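Lipolytic enzyme (Clostridium thermocellum, PDB 2VPT) hydrolyses acetyl esters of xylan, acting as the family 3 carbohydrate esterase domain of a longer cellulosomal protein. Local coordinates at residues K136-N139 / A140-P143; I145-Q148 / K149-A152. One frame throughout, in Å; residues are numbered along the deposited sequence.

Contact 1. Residues K136-N139 / A140-P143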
ATOM      1  N   LYS A 136      21.022   9.290  -9.999  1.00 14.87           N
ATOM      2  CA  LYS A 136      21.654  10.612 -10.017  1.00 16.41           C
ATOM      3  C   LYS A 136      21.586  11.262 -11.407  1.00 15.58           C
ATOM      4  O   LYS A 136      21.510  12.479 -11.536  1.00 15.52           O
ATOM      5  CB  LYS A 136      23.110  10.514  -9.558  1.00 16.92           C
ATOM      6  CG  LYS A 136      23.297  10.082  -8.097  1.00 18.60           C
ATOM      7  CD  LYS A 136      24.778  10.072  -7.723  1.00 20.43           C
ATOM      8  CE  LYS A 136      25.005   9.591  -6.314  1.00 24.58           C
ATOM      9  NZ  LYS A 136      26.458   9.443  -6.011  1.00 28.13           N
ATOM     10  N   GLN A 137      21.587  10.445 -12.457  1.00 15.77           N
ATOM     11  CA  GLN A 137      21.500  10.962 -13.810  1.00 16.24           C
ATOM     12  C   GLN A 137      20.183  11.690 -14.059  1.00 14.91           C
ATOM     13  O   GLN A 137      20.125  12.700 -14.758  1.00 15.72           O
ATOM     14  CB  GLN A 137      21.649   9.828 -14.826  1.00 16.73           C
ATOM     15  CG  GLN A 137      22.002  10.309 -16.217  1.00 18.48           C
ATOM     16  CD  GLN A 137      22.141   9.195 -17.242  1.00 18.78           C
ATOM     17  OE1 GLN A 137      21.726   8.053 -17.030  1.00 22.27           O
ATOM     18  NE2 GLN A 137      22.716   9.541 -18.375  1.00 20.09           N
ATOM     19  N   TYR A 138      19.106  11.151 -13.488  1.00 14.35           N
ATOM     20  CA  TYR A 138      17.792  11.786 -13.568  1.00 14.00           C
ATOM     21  C   TYR A 138      17.705  12.982 -12.609  1.00 13.85           C
ATOM     22  O   TYR A 138      17.213  14.042 -12.982  1.00 13.44           O
ATOM     23  CB  TYR A 138      16.693  10.763 -13.262  1.00 13.38           C
ATOM     24  CG  TYR A 138      15.299  11.327 -13.238  1.00 12.18           C
ATOM     25  CD1 TYR A 138      14.804  12.063 -14.290  1.00 13.14           C
ATOM     26  CD2 TYR A 138      14.467  11.126 -12.151  1.00 12.23           C
ATOM     27  CE1 TYR A 138      13.546  12.579 -14.280  1.00 12.24           C
ATOM     28  CE2 TYR A 138      13.207  11.646 -12.125  1.00 11.64           C
ATOM     29  CZ  TYR A 138      12.737  12.375 -13.182  1.00 10.82           C
ATOM     30  OH  TYR A 138      11.470  12.922 -13.194  1.00 11.76           O
ATOM     31  N   ASN A 139      18.222  12.824 -11.399  1.00 13.95           N
ATOM     32  CA  ASN A 139      18.233  13.945 -10.445  1.00 13.94           C
ATOM     33  C   ASN A 139      18.827  15.194 -11.096  1.00 14.71           C
ATOM     34  O   ASN A 139      18.315  16.304 -10.915  1.00 14.94           O
ATOM     35  CB  ASN A 139      19.068  13.610  -9.213  1.00 13.78           C
ATOM     36  CG  ASN A 139      18.387  12.653  -8.264  1.00 13.58           C
ATOM     37  OD1 ASN A 139      17.203  12.343  -8.395  1.00 13.11           O
ATOM     38  ND2 ASN A 139      19.143  12.186  -7.284  1.00 13.24           N
ATOM     39  N   ALA A 140      19.902  15.012 -11.870  1.00 15.01           N
ATOM     40  CA  ALA A 140      20.606  16.140 -12.468  1.00 15.21           C
ATOM     41  C   ALA A 140      19.711  17.042 -13.289  1.00 15.22           C
ATOM     42  O   ALA A 140      19.936  18.251 -13.338  1.00 16.89           O
ATOM     43  CB  ALA A 140      21.760  15.644 -13.334  1.00 15.59           C
ATOM     44  N   VAL A 141      18.722  16.485 -13.985  1.00 14.74           N
ATOM     45  CA  VAL A 141      17.896  17.291 -14.897  1.00 15.55           C
ATOM     46  C   VAL A 141      16.760  18.065 -14.231  1.00 15.22           C
ATOM     47  O   VAL A 141      16.231  19.014 -14.804  1.00 14.71           O
ATOM     48  CB  VAL A 141      17.311  16.453 -16.070  1.00 15.66           C
ATOM     49  CG1 VAL A 141      18.431  15.659 -16.770  1.00 17.59           C
ATOM     50  CG2 VAL A 141      16.181  15.538 -15.618  1.00 15.95           C
ATOM     51  N   ILE A 142      16.386  17.691 -13.008  1.00 14.70           N
ATOM     52  CA  ILE A 142      15.169  18.223 -12.414  1.00 14.98           C
ATOM     53  C   ILE A 142      15.246  19.709 -12.012  1.00 14.86           C
ATOM     54  O   ILE A 142      14.329  20.456 -12.312  1.00 15.03           O
ATOM     55  CB  ILE A 142      14.723  17.330 -11.241  1.00 14.62           C
ATOM     56  CG1 ILE A 142      14.366  15.931 -11.766  1.00 14.40           C
ATOM     57  CG2 ILE A 142      13.506  17.944 -10.530  1.00 15.22           C
ATOM     58  CD1 ILE A 142      14.067  14.910 -10.685  1.00 14.89           C
ATOM     59  N   PRO A 143      16.340  20.137 -11.338  1.00 15.46           N
ATOM     60  CA  PRO A 143      16.361  21.555 -10.936  1.00 15.99           C
ATOM     61  C   PRO A 143      16.192  22.559 -12.081  1.00 16.07           C
ATOM     62  O   PRO A 143      15.531  23.580 -11.928  1.00 16.35           O
ATOM     63  CB  PRO A 143      17.728  21.725 -10.276  1.00 16.53           C
ATOM     64  CG  PRO A 143      18.259  20.397 -10.043  1.00 16.90           C
ATOM     65  CD  PRO A 143      17.516  19.405 -10.853  1.00 15.38           C
TER

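Contact 2. Residues I145-Q148 / K149-A152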
ATOM      1  N   ILE A 145      14.604  22.091 -14.969  1.00 15.96           N
ATOM      2  CA  ILE A 145      13.239  22.048 -15.456  1.00 16.47           C
ATOM      3  C   ILE A 145      12.351  22.901 -14.547  1.00 16.58           C
ATOM      4  O   ILE A 145      11.542  23.704 -15.008  1.00 17.58           O
ATOM      5  CB  ILE A 145      12.691  20.598 -15.503  1.00 16.65           C
ATOM      6  CG1 ILE A 145      13.397  19.796 -16.606  1.00 16.87           C
ATOM      7  CG2 ILE A 145      11.202  20.590 -15.727  1.00 17.28           C
ATOM      8  CD1 ILE A 145      13.346  18.302 -16.370  1.00 17.96           C
ATOM      9  N   VAL A 146      12.501  22.719 -13.237  1.00 16.83           N
ATOM     10  CA  VAL A 146      11.679  23.478 -12.302  1.00 16.92           C
ATOM     11  C   VAL A 146      11.980  24.974 -12.408  1.00 16.97           C
ATOM     12  O   VAL A 146      11.067  25.781 -12.451  1.00 16.97           O
ATOM     13  CB  VAL A 146      11.860  22.979 -10.863  1.00 16.54           C
ATOM     14  CG1 VAL A 146      11.164  23.924  -9.888  1.00 17.59           C
ATOM     15  CG2 VAL A 146      11.310  21.545 -10.723  1.00 16.74           C
ATOM     16  N   GLN A 147      13.264  25.321 -12.492  1.00 17.80           N
ATOM     17  CA  GLN A 147      13.657  26.735 -12.523  1.00 18.96           C
ATOM     18  C   GLN A 147      13.120  27.482 -13.748  1.00 19.80           C
ATOM     19  O   GLN A 147      12.702  28.629 -13.633  1.00 20.06           O
ATOM     20  CB  GLN A 147      15.166  26.876 -12.424  1.00 19.43           C
ATOM     21  CG  GLN A 147      15.636  28.310 -12.141  1.00 20.61           C
ATOM     22  CD  GLN A 147      15.151  28.831 -10.798  1.00 24.01           C
ATOM     23  OE1 GLN A 147      15.419  28.235  -9.748  1.00 25.81           O
ATOM     24  NE2 GLN A 147      14.425  29.937 -10.826  1.00 26.01           N
ATOM     25  N   GLN A 148      13.120  26.812 -14.900  1.00 20.84           N
ATOM     26  CA  GLN A 148      12.543  27.336 -16.154  1.00 22.78           C
ATOM     27  C   GLN A 148      11.072  27.746 -15.976  1.00 22.57           C
ATOM     28  O   GLN A 148      10.652  28.815 -16.405  1.00 23.48           O
ATOM     29  CB  GLN A 148      12.697  26.253 -17.241  1.00 23.02           C
ATOM     30  CG  GLN A 148      12.463  26.611 -18.714  1.00 25.39           C
ATOM     31  CD  GLN A 148      13.053  25.543 -19.658  1.00 26.25           C
ATOM     32  OE1 GLN A 148      13.898  24.733 -19.252  1.00 31.33           O
ATOM     33  NE2 GLN A 148      12.619  25.548 -20.915  1.00 30.13           N
ATOM     34  N   LYS A 149      10.295  26.906 -15.286  1.00 22.20           N
ATOM     35  CA  LYS A 149       8.868  27.152 -15.097  1.00 22.92           C
ATOM     36  C   LYS A 149       8.660  28.259 -14.063  1.00 22.31           C
ATOM     37  O   LYS A 149       7.787  29.112 -14.215  1.00 21.83           O
ATOM     38  CB  LYS A 149       8.161  25.887 -14.598  1.00 23.39           C
ATOM     39  CG  LYS A 149       8.461  24.601 -15.357  1.00 25.67           C
ATOM     40  CD  LYS A 149       7.490  24.343 -16.463  1.00 27.75           C
ATOM     41  CE  LYS A 149       7.824  23.036 -17.169  1.00 27.34           C
ATOM     42  NZ  LYS A 149       7.352  23.053 -18.563  1.00 27.27           N
ATOM     43  N   ALA A 150       9.463  28.231 -13.005  1.00 22.36           N
ATOM     44  CA  ALA A 150       9.390  29.245 -11.950  1.00 23.14           C
ATOM     45  C   ALA A 150       9.727  30.637 -12.490  1.00 24.23           C
ATOM     46  O   ALA A 150       9.059  31.617 -12.163  1.00 24.60           O
ATOM     47  CB  ALA A 150      10.316  28.884 -10.819  1.00 22.71           C
ATOM     48  N   ASN A 151      10.763  30.714 -13.317  1.00 25.27           N
ATOM     49  CA  ASN A 151      11.152  31.990 -13.936  1.00 26.09           C
ATOM     50  C   ASN A 151      10.030  32.584 -14.794  1.00 26.57           C
ATOM     51  O   ASN A 151       9.941  33.808 -14.951  1.00 27.64           O
ATOM     52  CB  ASN A 151      12.429  31.817 -14.770  1.00 26.09           C
ATOM     53  CG  ASN A 151      13.675  31.554 -13.918  1.00 26.56           C
ATOM     54  OD1 ASN A 151      13.683  31.758 -12.701  1.00 29.19           O
ATOM     55  ND2 ASN A 151      14.741  31.109 -14.567  1.00 27.37           N
ATOM     56  N   ALA A 152       9.175  31.725 -15.349  1.00 26.58           N
ATOM     57  CA  ALA A 152       8.017  32.157 -16.146  1.00 26.60           C
ATOM     58  C   ALA A 152       6.812  32.609 -15.312  1.00 26.47           C
ATOM     59  O   ALA A 152       5.831  33.126 -15.860  1.00 27.55           O
ATOM     60  CB  ALA A 152       7.597  31.056 -17.095  1.00 26.91           C
TER

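Contact 1. Residues K136-N139 / A140-P143
The methyl tip of I142 lies over one face of the Y138 ring, a CH-pi contact in which CD1 sits 4.0 Å from the ring centroid and only 23° off the normal. CD1 is shifted toward the rim, and its nearest ring atom is CE2, 3.7 Å away. Y138 carries CG opposite its own backbone N (chi1 177°), and the ring thereby reaches forward along the chain to meet the I142 branch at a slant. V141 comes in differently: its side chain runs at about a right angle to that of Y138, with CG2 4.0 Å from Y138 CD1. The backbone that carries these side chains makes a type I beta turn from N139 to I142, in which I142 N donates to N139 O over 3.2 Å. A second hydrogen bond runs from V141 N to Y138 O at 3.0 Å. The Y138 hydroxyl is hydrogen-bonded to I91 O, while N139 ND2 donates to Y128 O. The turn thus joins the short helix 136-139 to helix 142-151, with Y138 and I142 packed on L107 of helix 104-117 and I142 also resting on F158 of strand 156-159.

Contact 2. Residues I145-Q148 / K149-A152
K149 and I145 meet one helical turn apart on helix 142-151, part of the helical layer of the alpha/beta fold of SGNH hydrolases. K149 CB lies 3.6 Å from V146 O. CG comes closer to the backbone of the preceding turn, 3.2 Å from I145 O, because it stands beside its own backbone N (chi1 -48°). The chain then bends at chi2 (-92°) and runs straighter, bringing CE to 4.4 Å from I145 CG2, a distant approach. NZ leaves both segments for helix 104-117, where it forms a salt bridge with D112 and a hydrogen bond with S108; the ammonium group therefore has two partners on that helix, and the aliphatic part of the chain spans the way there. I145 faces the same helix through A104, S108 and I111, whereas the buried V146 packs on V156 and F158 of strand 156-159.

On the exposed side, Q147 and N151 form a second pair four residues apart, linked through both backbone and side chain. N151 N donates to Q147 O over 2.9 Å, and the N151 amide folds back over that carbonyl, with CG 3.1 Å from Q147 O. Bent at its own chi2, the glutamine turns its amide toward the asparagine, the two planes lying 41° apart. Q147 NE2 then donates to N151 OD1 over 2.7 Å; the acceptor lies almost in the glutamine's amide plane, yet the donor stands above the plane of the asparagine carbonyl.

Read from the N terminus, contacts 1 and 2 illustrate how a chain can be stitched locally, one short stretch after another. After strand 122-126 the chain enters helix 136-139, and contact 1 closes the turn that leads into helix 142-151. Contact 2 follows along that helix, toward its C-terminal end, before the chain continues to strand 156-159. Neither contact encloses the other and they do not cross: they lie in series, their centres about 15 Å apart, with helix 142-151 shared between them. Together they shape the helical connection between the parallel, paired strands 122-126 and 156-159, and both have side chains packed against helix 104-117.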